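Local coordinates for protein putative TetR-family transcriptional regulator (Rhodococcus sp., PDB 2G3B) that probably binds regulatory DNA through a helix-turn-helix motif and controls transcription, as TetR-family repressors do, at residues Glu160-Arg165 against Lys169-Glu174. Residues are numbered along the deposited sequence; the frame is centred on the assembly and turned at random.
Sequences EGLSGR and KEISTE
R165 crosses E170 at a slant and rests its base on I171, and its side chain can be followed outward past the two. R165 CB lies 3.8 Å from CG2 of I171. R165 CG, beside the backbone N (chi1 -70°), starts a run extended to NE that passes the carboxylate of E170: R165 CG and R165 CD both lie against E170 OE2, at 3.9 and 3.5 Å. R165 NE and E170 OE2 are 3.9 Å apart, a long salt bridge in which the oxygen stands well out of the guanidinium plane, so charge alone joins them and no N-H is aimed at it. The two flat groups are nonetheless turned only 21° apart. At the tip the chain leaves the contact: R165 NH2 forms a salt bridge with E160 of the second subunit and a hydrogen bond with T156 of that subunit. E170 likewise reaches across, OE1 pairing with R105 of the second subunit while OE2 is hydrogen-bonded to a bound glycerol, probably from the crystallisation liquor, so R165 and E170 both take part in the dimer interface. On the backbone side, I171 CG2 also packs 3.7 Å from R165 C, the carbonyl carbon, and I171 CD1 meets L162 CD2 at 4.2 Å; L162 goes on to L180 and I171 to H179, both of helix 173-188. E170 N donates a hydrogen bond to R165 O, 2.9 Å. K169 supplies the positive phi (56°) that turns the chain, and K169 N pairs with W166 O. Together these make the Schellman motif that ends helix 148-167, whose chain then runs to S172, the N-cap of helix 173-188, in the C-terminal domain of this TetR-family protein.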
loop_
_atom_site.group_PDB
_atom_site.type_symbol
_atom_site.label_atom_id
_atom_site.label_comp_id
_atom_site.label_asym_id
_atom_site.label_seq_id
_atom_site.Cartn_x
_atom_site.Cartn_y
_atom_site.Cartn_z
ATOM N N GLU A 160 -2.537 -4.888 -1.714
ATOM C CA GLU A 160 -1.713 -4.115 -0.796
ATOM C C GLU A 160 -2.341 -2.746 -0.457
ATOM O O GLU A 160 -2.320 -2.319 0.674
ATOM C CB GLU A 160 -0.316 -3.903 -1.438
ATOM C CG GLU A 160 0.579 -5.176 -1.329
ATOM C CD GLU A 160 2.049 -4.837 -1.614
ATOM O OE1 GLU A 160 2.596 -3.887 -0.995
ATOM O OE2 GLU A 160 2.666 -5.498 -2.453
ATOM N N GLY A 161 -2.875 -2.064 -1.461
ATOM C CA GLY A 161 -3.538 -0.766 -1.214
ATOM C C GLY A 161 -4.779 -0.912 -0.343
ATOM O O GLY A 161 -4.986 -0.088 0.580
ATOM N N LEU A 162 -5.612 -1.913 -0.630
ATOM C CA LEU A 162 -6.777 -2.144 0.224
ATOM C C LEU A 162 -6.354 -2.510 1.625
ATOM O O LEU A 162 -6.981 -2.055 2.575
ATOM C CB LEU A 162 -7.656 -3.273 -0.323
ATOM C CG LEU A 162 -8.429 -2.872 -1.608
ATOM C CD1 LEU A 162 -9.061 -4.091 -2.263
ATOM C CD2 LEU A 162 -9.509 -1.825 -1.284
ATOM N N SER A 163 -5.341 -3.381 1.737
ATOM C CA SER A 163 -4.844 -3.812 3.066
ATOM C C SER A 163 -4.320 -2.636 3.894
ATOM O O SER A 163 -4.549 -2.582 5.103
ATOM C CB SER A 163 -3.744 -4.857 2.924
ATOM O OG SER A 163 -4.314 -6.023 2.278
ATOM N N GLY A 164 -3.664 -1.681 3.231
ATOM C CA GLY A 164 -3.157 -0.490 3.945
ATOM C C GLY A 164 -4.307 0.277 4.586
ATOM O O GLY A 164 -4.181 0.767 5.718
ATOM N N ARG A 165 -5.426 0.431 3.869
ATOM C CA ARG A 165 -6.601 1.120 4.417
ATOM C C ARG A 165 -7.308 0.296 5.488
ATOM O O ARG A 165 -7.800 0.812 6.500
ATOM C CB ARG A 165 -7.569 1.372 3.248
ATOM C CG ARG A 165 -7.021 2.441 2.261
ATOM C CD ARG A 165 -8.172 3.003 1.431
ATOM N NE ARG A 165 -7.606 3.861 0.356
ATOM C CZ ARG A 165 -8.220 4.097 -0.796
ATOM N NH1 ARG A 165 -9.403 3.510 -1.021
ATOM N NH2 ARG A 165 -7.652 4.907 -1.699
ATOM N N LYS A 169 -8.192 0.840 9.848
ATOM C CA LYS A 169 -9.644 0.779 10.039
ATOM C C LYS A 169 -10.439 1.732 9.175
ATOM O O LYS A 169 -11.528 2.133 9.554
ATOM C CB LYS A 169 -10.022 1.006 11.518
ATOM C CG LYS A 169 -9.193 0.173 12.508
ATOM C CD LYS A 169 -9.764 -1.217 12.642
ATOM C CE LYS A 169 -9.097 -2.006 13.780
ATOM N NZ LYS A 169 -9.914 -2.063 15.089
ATOM N N GLU A 170 -9.889 2.092 8.022
ATOM C CA GLU A 170 -10.537 3.041 7.090
ATOM C C GLU A 170 -11.591 2.355 6.194
ATOM O O GLU A 170 -12.509 3.000 5.656
ATOM C CB GLU A 170 -9.461 3.659 6.188
ATOM C CG GLU A 170 -9.955 4.801 5.385
ATOM C CD GLU A 170 -8.822 5.564 4.815
ATOM O OE1 GLU A 170 -7.977 6.091 5.569
ATOM O OE2 GLU A 170 -8.780 5.679 3.600
ATOM N N ILE A 171 -11.405 1.052 5.996
ATOM C CA ILE A 171 -12.334 0.257 5.260
ATOM C C ILE A 171 -12.539 -1.038 6.071
ATOM O O ILE A 171 -11.573 -1.548 6.685
ATOM C CB ILE A 171 -11.767 -0.023 3.819
ATOM C CG1 ILE A 171 -12.886 -0.653 2.966
ATOM C CG2 ILE A 171 -10.497 -0.878 3.922
ATOM C CD1 ILE A 171 -12.559 -0.966 1.485
ATOM N N SER A 172 -13.778 -1.559 6.089
ATOM C CA SER A 172 -14.089 -2.779 6.832
ATOM C C SER A 172 -13.562 -3.987 6.076
ATOM O O SER A 172 -13.381 -3.955 4.815
ATOM C CB SER A 172 -15.619 -2.942 7.005
ATOM O OG SER A 172 -16.237 -3.064 5.681
ATOM N N THR A 173 -13.417 -5.097 6.797
ATOM C CA THR A 173 -13.036 -6.362 6.206
ATOM C C THR A 173 -14.029 -6.751 5.068
ATOM O O THR A 173 -13.595 -7.089 3.942
ATOM C CB THR A 173 -13.020 -7.490 7.291
ATOM O OG1 THR A 173 -12.174 -7.055 8.362
ATOM C CG2 THR A 173 -12.440 -8.792 6.717
ATOM N N GLU A 174 -15.328 -6.706 5.376
ATOM C CA GLU A 174 -16.348 -7.163 4.417
ATOM C C GLU A 174 -16.375 -6.245 3.184
ATOM O O GLU A 174 -16.622 -6.742 2.069
ATOM C CB GLU A 174 -17.728 -7.277 5.079
ATOM C CG GLU A 174 -18.392 -5.976 5.571
ATOM C CD GLU A 174 -17.989 -5.538 7.022
ATOM O OE1 GLU A 174 -16.980 -6.049 7.616
ATOM O OE2 GLU A 174 -18.709 -4.641 7.532
#